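Magnesium-protoporphyrin O-methyltransferase (Synechocystis sp., PDB 4QDJ) transfers a methyl group from S-adenosylmethionine to magnesium protoporphyrin IX, giving the 13-monomethyl ester in chlorophyll biosynthesis. Local coordinates at residues L65-G70 and A122-K127; G74-P79 and T130-D135; D135-Y140 and A147-L152. All coordinates share one frame; numbering follows the deposited sequence.

Overall arrangement
All three contacts touch S-adenosylmethionine in a class I methyltransferase fold. Interaction 1 holds strand 65-69 and interaction 2 holds its parallel neighbour, strand 130-133; their centres lie about 11 Å apart. Cys-67 O and Ile-132 N, 2.7 Å apart, join the strands. A second tie, from Asp-68 OD2 to Ser-77 OG, is 2.5 Å long. Interaction 3 follows along the chain, shares Asp-135 with interaction 2, and packs the next helix against the strand through Leu-152. Leu-124 O of interaction 1 is 2.8 Å from His-151 NE2 of interaction 3. Interactions 1 and 2 hold the methionine end of the ligand, while interaction 3 reaches its adenine and its methyl group.

Interaction 1: L65-G70 and A122-K127; sequences LVCDAG and AQLGGK. With SAM (S-adenosylmethionine), chain B.
Leu-124 sends one methyl group, CD1, against two side chains of strand 65-69. CD1 lies 3.9 Å from Cys-67 SG and 4.1 Å from Ala-69 CB. Both contacts are apolar. Cys-67 and Ala-69 are two apart on the strand, so their side chains leave the same face and one leucine can meet both. The thiol of Cys-67 is placed by its first torsion: SG lies opposite the backbone N (chi1 171°) and beside the carbonyl carbon. In Leu-124 the branch leaves on the other pattern, with CG opposite the carbonyl carbon (chi1 -67°); this directs the branch to the strand, and the extended second torsion leaves CD1 as the touching methyl. The two chain directions differ by 157°, yet the loop is no strand partner: the CA atoms of Ala-69 and Leu-124 are 8.6 Å apart, and side chains fill the distance. At the far end the contact thins out. There Leu-65 CD2 comes within 4.3 Å of the backbone atom Lys-127 O, near the surface. The strand ends at Ala-69, and Gly-70 follows in the loop, with a positive phi that favours glycine. Its carbonyl O accepts a 2.7 Å hydrogen bond from SAM N. The strand itself runs between strands 86-91 and 130-133. Leu-124 also touches Ser-90 of strand 86-91 and Leu-155 of helix 142-155, while Ala-69 meets Leu-152, so the loop lies over the sheet on the side of that helix.

Interaction 2: G74-P79 and T130-D135; sequences GSLSIP and TVICLD. With SAM (S-adenosylmethionine), chain B.
Leu-76 reaches across to Ile-132 in strand 130-133 and Leu-134 just after it. This is the Rossmann-like fold of class I methyltransferases. Segment 74-79 follows strand 65-69, leads into helix 77-82 and lies beside the cofactor. The tight part is made by a single methyl, Leu-76 CD2. It lies 3.6 Å from Ile-132 CG2 and 3.9 Å from Ile-132 CD1, so it meets both branches of the isoleucine. On its other neighbour it touches Leu-134 CD1 at 3.8 Å. Leu-76 crosses each partner at about a right angle. Its CG is opposite the backbone N (chi1 177°), which helps carry CD2 out toward the strand. All three residues are buried, and Val-52 and Leu-55 of helix 35-58 add to the same apolar cluster. The loose part lies on the helix side: Ile-78 and Pro-79 are partly exposed and take no part in the contact. Ser-75, also partly exposed, faces the ligand instead, with its CB 3.6 Å from the carboxylate atom SAM OXT. A backbone bond of 3.0 Å from Ile-78 N to Gly-74 O ties this turn together. At the buried end, Asp-135 OD1 is held by Ser-163 and Ser-222, and OD2 by Tyr-220. Close by, Leu-134 O receives a 2.7 Å hydrogen bond from SAM N.

Interaction 3: D135-Y140 and A147-L152; sequences DVLIHY and AMISHL. With SAM (S-adenosylmethionine), chain B.
Tyr-140 OH donates a 2.6 Å hydrogen bond to SAM N7, and N7 lies in the plane of the tyrosine ring at its edge. The hydroxyl thus reads the imidazole side of the adenine. The ring is backed by Met-148, which comes from helix 142-155 and crosses it at about a right angle. Met-148 SD sits over one ring face, 3.9 Å from the centroid of the Tyr-140 ring and 24° off its normal, displaced toward the rim. This is a Met-aromatic contact. The methionine chain bends at its last torsion (chi3 60°), and its CE meets Leu-137 CD2 at 3.7 Å and the Tyr-140 ring. The side chains of Leu-137 and Met-148 run alongside each other, pointing opposite ways. The other methyl of Leu-137, CD1, packs 3.9 Å from Ile-149 CD1, which leans on helix 195-204. A phenylalanine in place of Tyr-140 would probably leave adenine N7 without its hydrogen-bond donor. Val-136 lies along the ligand, with CG2 3.5 Å from the ribose oxygen SAM O4'. Around the sulfonium, Asp-135 O is 3.2 Å from the methyl SAM CE, and His-139 NE2 is 3.9 Å from the same carbon, which lies in the plane of the imidazole at its edge. SAM CE is the methyl that the enzyme transfers. The contact therefore fixes the adenine through one polar bond from a tyrosine that rests on Met-148, and sets the carbonyl oxygen of Asp-135 beside the reactive methyl, where it would be likely to favour that carbon's partial positive charge.

Interaction 1: L65-G70 and A122-K127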
loop_
_atom_site.group_PDB
_atom_site.type_symbol
_atom_site.label_atom_id
_atom_site.label_comp_id
_atom_site.label_asym_id
_atom_site.label_seq_id
_atom_site.Cartn_x
_atom_site.Cartn_y
_atom_site.Cartn_z
ATOM N N LEU A 65 4.473 -15.503 1.366
ATOM C CA LEU A 65 5.367 -14.403 1.018
ATOM C C LEU A 65 4.584 -13.230 0.449
ATOM O O LEU A 65 3.969 -13.333 -0.614
ATOM C CB LEU A 65 6.448 -14.852 0.033
ATOM C CG LEU A 65 7.775 -15.285 0.663
ATOM C CD1 LEU A 65 7.612 -16.597 1.415
ATOM C CD2 LEU A 65 8.867 -15.391 -0.392
ATOM N N VAL A 66 4.616 -12.113 1.168
ATOM C CA VAL A 66 3.842 -10.934 0.811
ATOM C C VAL A 66 4.737 -9.708 0.678
ATOM O O VAL A 66 5.553 -9.424 1.557
ATOM C CB VAL A 66 2.760 -10.640 1.874
ATOM C CG1 VAL A 66 1.977 -9.382 1.516
ATOM C CG2 VAL A 66 1.828 -11.833 2.029
ATOM N N CYS A 67 4.581 -8.991 -0.429
ATOM C CA CYS A 67 5.246 -7.710 -0.621
ATOM C C CYS A 67 4.251 -6.589 -0.353
ATOM O O CYS A 67 3.185 -6.543 -0.963
ATOM C CB CYS A 67 5.787 -7.599 -2.050
ATOM S SG CYS A 67 6.424 -5.963 -2.502
ATOM N N ASP A 68 4.599 -5.700 0.576
ATOM C CA ASP A 68 3.789 -4.524 0.884
ATOM C C ASP A 68 4.522 -3.297 0.350
ATOM O O ASP A 68 5.405 -2.751 1.014
ATOM C CB ASP A 68 3.574 -4.419 2.399
ATOM C CG ASP A 68 2.586 -3.328 2.791
ATOM O OD1 ASP A 68 1.983 -2.693 1.901
ATOM O OD2 ASP A 68 2.403 -3.120 4.013
ATOM N N ALA A 69 4.161 -2.884 -0.863
ATOM C CA ALA A 69 4.853 -1.804 -1.562
ATOM C C ALA A 69 4.243 -0.442 -1.241
ATOM O O ALA A 69 3.060 -0.212 -1.485
ATOM C CB ALA A 69 4.827 -2.055 -3.060
ATOM N N GLY A 70 5.062 0.461 -0.710
ATOM C CA GLY A 70 4.575 1.733 -0.206
ATOM C C GLY A 70 3.906 1.518 1.139
ATOM O O GLY A 70 2.786 1.973 1.372
ATOM N N ALA A 122 9.296 0.905 -7.805
ATOM C CA ALA A 122 9.683 0.601 -9.180
ATOM C C ALA A 122 11.058 -0.060 -9.257
ATOM O O ALA A 122 11.459 -0.551 -10.313
ATOM C CB ALA A 122 9.650 1.860 -10.033
ATOM N N GLN A 123 11.777 -0.076 -8.139
ATOM C CA GLN A 123 13.113 -0.662 -8.099
ATOM C C GLN A 123 13.142 -2.004 -7.371
ATOM O O GLN A 123 14.198 -2.624 -7.239
ATOM C CB GLN A 123 14.107 0.311 -7.458
ATOM C CG GLN A 123 14.249 1.625 -8.209
ATOM C CD GLN A 123 14.756 1.435 -9.625
ATOM O OE1 GLN A 123 15.663 0.639 -9.871
ATOM N NE2 GLN A 123 14.166 2.161 -10.567
ATOM N N LEU A 124 11.981 -2.452 -6.902
ATOM C CA LEU A 124 11.888 -3.726 -6.198
ATOM C C LEU A 124 12.180 -4.900 -7.124
ATOM O O LEU A 124 11.854 -4.865 -8.312
ATOM C CB LEU A 124 10.501 -3.898 -5.578
ATOM C CG LEU A 124 10.122 -2.949 -4.440
ATOM C CD1 LEU A 124 8.672 -3.166 -4.044
ATOM C CD2 LEU A 124 11.041 -3.146 -3.246
ATOM N N GLY A 125 12.793 -5.938 -6.569
ATOM C CA GLY A 125 13.069 -7.153 -7.313
ATOM C C GLY A 125 12.526 -8.370 -6.593
ATOM O O GLY A 125 11.793 -8.244 -5.613
ATOM N N GLY A 126 12.884 -9.554 -7.077
ATOM C CA GLY A 126 12.446 -10.788 -6.455
ATOM C C GLY A 126 11.032 -11.181 -6.837
ATOM O O GLY A 126 10.397 -10.531 -7.667
ATOM N N LYS A 127 10.542 -12.255 -6.226
ATOM C CA LYS A 127 9.214 -12.779 -6.528
ATOM C C LYS A 127 8.436 -13.084 -5.251
ATOM O O LYS A 127 8.995 -13.583 -4.273
ATOM C CB LYS A 127 9.320 -14.040 -7.389
ATOM C CG LYS A 127 9.970 -13.826 -8.751
ATOM C CD LYS A 127 9.103 -12.967 -9.659
ATOM C CE LYS A 127 9.706 -12.850 -11.052
ATOM N NZ LYS A 127 11.041 -12.193 -11.030
HETATM N N SAM B . 0.196 1.705 1.971
HETATM C CA SAM B . 0.262 2.360 3.275
HETATM C C SAM B . -1.064 2.231 4.012
HETATM O O SAM B . -2.119 2.092 3.392
HETATM O OXT SAM B . -1.105 2.260 5.243
HETATM C CB SAM B . 0.688 3.825 3.168
HETATM C CG SAM B . -0.187 4.743 2.316
HETATM S SD SAM B . 0.391 6.465 2.358
HETATM C CE SAM B . -1.085 7.362 1.816
HETATM C "C5'" SAM B . 1.356 6.529 0.834
HETATM C "C4'" SAM B . 2.759 5.975 1.034
HETATM O "O4'" SAM B . 3.279 5.601 -0.224
HETATM C "C3'" SAM B . 3.723 6.991 1.633
HETATM O "O3'" SAM B . 4.338 6.426 2.767
HETATM C "C2'" SAM B . 4.760 7.212 0.550
HETATM O "O2'" SAM B . 6.053 7.401 1.081
HETATM C "C1'" SAM B . 4.647 5.929 -0.255
HETATM N N9 SAM B . 5.109 6.061 -1.642
HETATM C C8 SAM B . 4.800 7.051 -2.534
HETATM N N7 SAM B . 5.438 6.784 -3.697
HETATM C C5 SAM B . 6.142 5.639 -3.553
HETATM C C6 SAM B . 6.960 4.926 -4.416
HETATM N N6 SAM B . 7.167 5.360 -5.657
HETATM N N1 SAM B . 7.559 3.766 -3.973
HETATM C C2 SAM B . 7.343 3.317 -2.686
HETATM N N3 SAM B . 6.532 4.034 -1.831
HETATM C C4 SAM B . 5.941 5.173 -2.265
#

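Interaction 2: G74-P79 and T130-D135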
loop_
_atom_site.group_PDB
_atom_site.type_symbol
_atom_site.label_atom_id
_atom_site.label_comp_id
_atom_site.label_asym_id
_atom_site.label_seq_id
_atom_site.Cartn_x
_atom_site.Cartn_y
_atom_site.Cartn_z
ATOM N N GLY A 74 3.506 0.917 8.254
ATOM C CA GLY A 74 3.278 -0.499 8.492
ATOM C C GLY A 74 1.875 -0.882 8.925
ATOM O O GLY A 74 1.678 -1.939 9.527
ATOM N N SER A 75 0.898 -0.037 8.607
ATOM C CA SER A 75 -0.491 -0.275 9.000
ATOM C C SER A 75 -1.024 -1.617 8.510
ATOM O O SER A 75 -1.835 -2.250 9.185
ATOM C CB SER A 75 -1.393 0.848 8.491
ATOM O OG SER A 75 -1.017 2.096 9.051
ATOM N N LEU A 76 -0.577 -2.044 7.333
ATOM C CA LEU A 76 -0.959 -3.350 6.810
ATOM C C LEU A 76 0.088 -4.415 7.130
ATOM O O LEU A 76 -0.254 -5.550 7.464
ATOM C CB LEU A 76 -1.185 -3.290 5.297
ATOM C CG LEU A 76 -1.525 -4.630 4.640
ATOM C CD1 LEU A 76 -2.890 -5.128 5.097
ATOM C CD2 LEU A 76 -1.466 -4.514 3.131
ATOM N N SER A 77 1.363 -4.044 7.026
ATOM C CA SER A 77 2.460 -4.992 7.229
ATOM C C SER A 77 2.416 -5.679 8.586
ATOM O O SER A 77 2.617 -6.893 8.691
ATOM C CB SER A 77 3.811 -4.293 7.071
ATOM O OG SER A 77 4.022 -3.890 5.733
ATOM N N ILE A 78 2.166 -4.897 9.626
ATOM C CA ILE A 78 2.169 -5.427 10.984
ATOM C C ILE A 78 1.049 -6.452 11.244
ATOM O O ILE A 78 1.335 -7.564 11.690
ATOM C CB ILE A 78 2.220 -4.294 12.037
ATOM C CG1 ILE A 78 3.547 -3.539 11.910
ATOM C CG2 ILE A 78 2.046 -4.849 13.444
ATOM C CD1 ILE A 78 3.612 -2.253 12.706
ATOM N N PRO A 79 -0.220 -6.108 10.941
ATOM C CA PRO A 79 -1.239 -7.145 11.158
ATOM C C PRO A 79 -1.079 -8.393 10.284
ATOM O O PRO A 79 -1.473 -9.476 10.717
ATOM C CB PRO A 79 -2.560 -6.427 10.848
ATOM C CG PRO A 79 -2.183 -5.205 10.091
ATOM C CD PRO A 79 -0.827 -4.814 10.588
ATOM N N THR A 130 2.054 -12.862 -3.193
ATOM C CA THR A 130 1.107 -11.758 -3.184
ATOM C C THR A 130 1.826 -10.420 -3.058
ATOM O O THR A 130 2.690 -10.245 -2.198
ATOM C CB THR A 130 0.098 -11.919 -2.026
ATOM O OG1 THR A 130 -0.729 -13.062 -2.273
ATOM C CG2 THR A 130 -0.782 -10.686 -1.889
ATOM N N VAL A 131 1.476 -9.487 -3.935
ATOM C CA VAL A 131 1.998 -8.131 -3.869
ATOM C C VAL A 131 0.835 -7.188 -3.587
ATOM O O VAL A 131 -0.223 -7.296 -4.207
ATOM C CB VAL A 131 2.704 -7.734 -5.182
ATOM C CG1 VAL A 131 3.197 -6.297 -5.117
ATOM C CG2 VAL A 131 3.861 -8.683 -5.461
ATOM N N ILE A 132 1.024 -6.283 -2.633
ATOM C CA ILE A 132 -0.040 -5.374 -2.225
ATOM C C ILE A 132 0.429 -3.925 -2.280
ATOM O O ILE A 132 1.525 -3.600 -1.827
ATOM C CB ILE A 132 -0.536 -5.691 -0.796
ATOM C CG1 ILE A 132 -0.883 -7.177 -0.664
ATOM C CG2 ILE A 132 -1.738 -4.822 -0.439
ATOM C CD1 ILE A 132 -1.291 -7.580 0.737
ATOM N N CYS A 133 -0.407 -3.056 -2.836
ATOM C CA CYS A 133 -0.094 -1.637 -2.923
ATOM C C CYS A 133 -1.348 -0.827 -2.615
ATOM O O CYS A 133 -2.204 -0.643 -3.480
ATOM C CB CYS A 133 0.436 -1.305 -4.318
ATOM S SG CYS A 133 1.048 0.374 -4.519
ATOM N N LEU A 134 -1.456 -0.359 -1.372
ATOM C CA LEU A 134 -2.654 0.339 -0.910
ATOM C C LEU A 134 -2.441 1.838 -0.767
ATOM O O LEU A 134 -1.493 2.275 -0.115
ATOM C CB LEU A 134 -3.116 -0.214 0.441
ATOM C CG LEU A 134 -3.472 -1.695 0.545
ATOM C CD1 LEU A 134 -4.034 -1.997 1.927
ATOM C CD2 LEU A 134 -4.457 -2.096 -0.544
ATOM N N ASP A 135 -3.343 2.611 -1.367
ATOM C CA ASP A 135 -3.363 4.067 -1.227
ATOM C C ASP A 135 -2.024 4.721 -1.568
ATOM O O ASP A 135 -1.596 5.672 -0.910
ATOM C CB ASP A 135 -3.816 4.477 0.180
ATOM C CG ASP A 135 -5.251 4.064 0.484
ATOM O OD1 ASP A 135 -5.949 3.567 -0.427
ATOM O OD2 ASP A 135 -5.687 4.248 1.641
HETATM N N SAM B . 0.196 1.705 1.971
HETATM C CA SAM B . 0.262 2.360 3.275
HETATM C C SAM B . -1.064 2.231 4.012
HETATM O O SAM B . -2.119 2.092 3.392
HETATM O OXT SAM B . -1.105 2.260 5.243
HETATM C CB SAM B . 0.688 3.825 3.168
HETATM C CG SAM B . -0.187 4.743 2.316
HETATM S SD SAM B . 0.391 6.465 2.358
HETATM C CE SAM B . -1.085 7.362 1.816
HETATM C "C5'" SAM B . 1.356 6.529 0.834
HETATM C "C4'" SAM B . 2.759 5.975 1.034
HETATM O "O4'" SAM B . 3.279 5.601 -0.224
HETATM C "C3'" SAM B . 3.723 6.991 1.633
HETATM O "O3'" SAM B . 4.338 6.426 2.767
HETATM C "C2'" SAM B . 4.760 7.212 0.550
HETATM O "O2'" SAM B . 6.053 7.401 1.081
HETATM C "C1'" SAM B . 4.647 5.929 -0.255
HETATM N N9 SAM B . 5.109 6.061 -1.642
HETATM C C8 SAM B . 4.800 7.051 -2.534
HETATM N N7 SAM B . 5.438 6.784 -3.697
HETATM C C5 SAM B . 6.142 5.639 -3.553
HETATM C C6 SAM B . 6.960 4.926 -4.416
HETATM N N6 SAM B . 7.167 5.360 -5.657
HETATM N N1 SAM B . 7.559 3.766 -3.973
HETATM C C2 SAM B . 7.343 3.317 -2.686
HETATM N N3 SAM B . 6.532 4.034 -1.831
HETATM C C4 SAM B . 5.941 5.173 -2.265
#

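Interaction 3: D135-Y140 and A147-L152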
loop_
_atom_site.group_PDB
_atom_site.type_symbol
_atom_site.label_atom_id
_atom_site.label_comp_id
_atom_site.label_asym_id
_atom_site.label_seq_id
_atom_site.Cartn_x
_atom_site.Cartn_y
_atom_site.Cartn_z
ATOM N N ASP A 135 -3.343 2.611 -1.367
ATOM C CA ASP A 135 -3.363 4.067 -1.227
ATOM C C ASP A 135 -2.024 4.721 -1.568
ATOM O O ASP A 135 -1.596 5.672 -0.910
ATOM C CB ASP A 135 -3.816 4.477 0.180
ATOM C CG ASP A 135 -5.251 4.064 0.484
ATOM O OD1 ASP A 135 -5.949 3.567 -0.427
ATOM O OD2 ASP A 135 -5.687 4.248 1.641
ATOM N N VAL A 136 -1.367 4.201 -2.598
ATOM C CA VAL A 136 -0.100 4.751 -3.063
ATOM C C VAL A 136 -0.277 5.366 -4.449
ATOM O O VAL A 136 0.248 6.444 -4.735
ATOM C CB VAL A 136 0.993 3.663 -3.116
ATOM C CG1 VAL A 136 2.267 4.207 -3.744
ATOM C CG2 VAL A 136 1.268 3.113 -1.723
ATOM N N LEU A 137 -1.043 4.683 -5.297
ATOM C CA LEU A 137 -1.249 5.109 -6.680
ATOM C C LEU A 137 -1.927 6.472 -6.786
ATOM O O LEU A 137 -1.843 7.133 -7.817
ATOM C CB LEU A 137 -2.058 4.058 -7.447
ATOM C CG LEU A 137 -1.398 2.685 -7.587
ATOM C CD1 LEU A 137 -2.329 1.709 -8.294
ATOM C CD2 LEU A 137 -0.070 2.800 -8.323
ATOM N N ILE A 138 -2.587 6.888 -5.709
ATOM C CA ILE A 138 -3.253 8.185 -5.654
ATOM C C ILE A 138 -2.271 9.350 -5.853
ATOM O O ILE A 138 -2.671 10.459 -6.210
ATOM C CB ILE A 138 -4.018 8.356 -4.317
ATOM C CG1 ILE A 138 -4.927 9.589 -4.352
ATOM C CG2 ILE A 138 -3.047 8.396 -3.140
ATOM C CD1 ILE A 138 -5.783 9.758 -3.114
ATOM N N HIS A 139 -0.984 9.090 -5.645
ATOM C CA HIS A 139 0.032 10.137 -5.745
ATOM C C HIS A 139 0.598 10.308 -7.152
ATOM O O HIS A 139 1.484 11.137 -7.369
ATOM C CB HIS A 139 1.176 9.862 -4.768
ATOM C CG HIS A 139 0.747 9.824 -3.336
ATOM N ND1 HIS A 139 0.341 10.950 -2.653
ATOM C CD2 HIS A 139 0.657 8.798 -2.457
ATOM C CE1 HIS A 139 0.021 10.619 -1.414
ATOM N NE2 HIS A 139 0.204 9.319 -1.270
ATOM N N TYR A 140 0.088 9.535 -8.104
ATOM C CA TYR A 140 0.640 9.540 -9.457
ATOM C C TYR A 140 -0.440 9.581 -10.533
ATOM O O TYR A 140 -1.520 9.023 -10.352
ATOM C CB TYR A 140 1.539 8.318 -9.656
ATOM C CG TYR A 140 2.679 8.259 -8.669
ATOM C CD1 TYR A 140 3.857 8.956 -8.901
ATOM C CD2 TYR A 140 2.573 7.522 -7.495
ATOM C CE1 TYR A 140 4.900 8.915 -7.999
ATOM C CE2 TYR A 140 3.612 7.476 -6.585
ATOM C CZ TYR A 140 4.774 8.174 -6.843
ATOM O OH TYR A 140 5.814 8.133 -5.942
ATOM N N ALA A 147 2.758 2.209 -15.291
ATOM C CA ALA A 147 4.110 1.666 -15.244
ATOM C C ALA A 147 4.383 1.022 -13.885
ATOM O O ALA A 147 5.037 -0.017 -13.800
ATOM C CB ALA A 147 5.133 2.756 -15.534
ATOM N N MET A 148 3.872 1.644 -12.829
ATOM C CA MET A 148 4.033 1.117 -11.479
ATOM C C MET A 148 3.313 -0.217 -11.312
ATOM O O MET A 148 3.871 -1.167 -10.763
ATOM C CB MET A 148 3.531 2.126 -10.446
ATOM C CG MET A 148 4.411 3.359 -10.326
ATOM S SD MET A 148 3.684 4.668 -9.321
ATOM C CE MET A 148 3.476 3.838 -7.751
ATOM N N ILE A 149 2.074 -0.283 -11.790
ATOM C CA ILE A 149 1.297 -1.515 -11.720
ATOM C C ILE A 149 1.971 -2.638 -12.504
ATOM O O ILE A 149 2.035 -3.776 -12.042
ATOM C CB ILE A 149 -0.143 -1.303 -12.227
ATOM C CG1 ILE A 149 -0.907 -0.385 -11.270
ATOM C CG2 ILE A 149 -0.865 -2.634 -12.366
ATOM C CD1 ILE A 149 -2.251 0.064 -11.795
ATOM N N SER A 150 2.482 -2.311 -13.687
ATOM C CA SER A 150 3.163 -3.300 -14.512
ATOM C C SER A 150 4.400 -3.852 -13.809
ATOM O O SER A 150 4.684 -5.047 -13.880
ATOM C CB SER A 150 3.532 -2.708 -15.873
ATOM O OG SER A 150 2.367 -2.376 -16.609
ATOM N N HIS A 151 5.131 -2.986 -13.115
ATOM C CA HIS A 151 6.305 -3.452 -12.390
ATOM C C HIS A 151 5.913 -4.339 -11.212
ATOM O O HIS A 151 6.515 -5.388 -10.990
ATOM C CB HIS A 151 7.170 -2.297 -11.894
ATOM C CG HIS A 151 8.427 -2.749 -11.224
ATOM N ND1 HIS A 151 9.520 -3.204 -11.930
ATOM C CD2 HIS A 151 8.754 -2.854 -9.915
ATOM C CE1 HIS A 151 10.475 -3.549 -11.084
ATOM N NE2 HIS A 151 10.034 -3.349 -9.854
ATOM N N LEU A 152 4.906 -3.909 -10.459
ATOM C CA LEU A 152 4.418 -4.693 -9.331
ATOM C C LEU A 152 3.917 -6.055 -9.795
ATOM O O LEU A 152 4.141 -7.071 -9.131
ATOM C CB LEU A 152 3.312 -3.941 -8.590
ATOM C CG LEU A 152 3.749 -2.675 -7.851
ATOM C CD1 LEU A 152 2.546 -1.973 -7.249
ATOM C CD2 LEU A 152 4.772 -3.008 -6.773
HETATM N N SAM B . 0.196 1.705 1.971
HETATM C CA SAM B . 0.262 2.360 3.275
HETATM C C SAM B . -1.064 2.231 4.012
HETATM O O SAM B . -2.119 2.092 3.392
HETATM O OXT SAM B . -1.105 2.260 5.243
HETATM C CB SAM B . 0.688 3.825 3.168
HETATM C CG SAM B . -0.187 4.743 2.316
HETATM S SD SAM B . 0.391 6.465 2.358
HETATM C CE SAM B . -1.085 7.362 1.816
HETATM C "C5'" SAM B . 1.356 6.529 0.834
HETATM C "C4'" SAM B . 2.759 5.975 1.034
HETATM O "O4'" SAM B . 3.279 5.601 -0.224
HETATM C "C3'" SAM B . 3.723 6.991 1.633
HETATM O "O3'" SAM B . 4.338 6.426 2.767
HETATM C "C2'" SAM B . 4.760 7.212 0.550
HETATM O "O2'" SAM B . 6.053 7.401 1.081
HETATM C "C1'" SAM B . 4.647 5.929 -0.255
HETATM N N9 SAM B . 5.109 6.061 -1.642
HETATM C C8 SAM B . 4.800 7.051 -2.534
HETATM N N7 SAM B . 5.438 6.784 -3.697
HETATM C C5 SAM B . 6.142 5.639 -3.553
HETATM C C6 SAM B . 6.960 4.926 -4.416
HETATM N N6 SAM B . 7.167 5.360 -5.657
HETATM N N1 SAM B . 7.559 3.766 -3.973
HETATM C C2 SAM B . 7.343 3.317 -2.686
HETATM N N3 SAM B . 6.532 4.034 -1.831
HETATM C C4 SAM B . 5.941 5.173 -2.265
#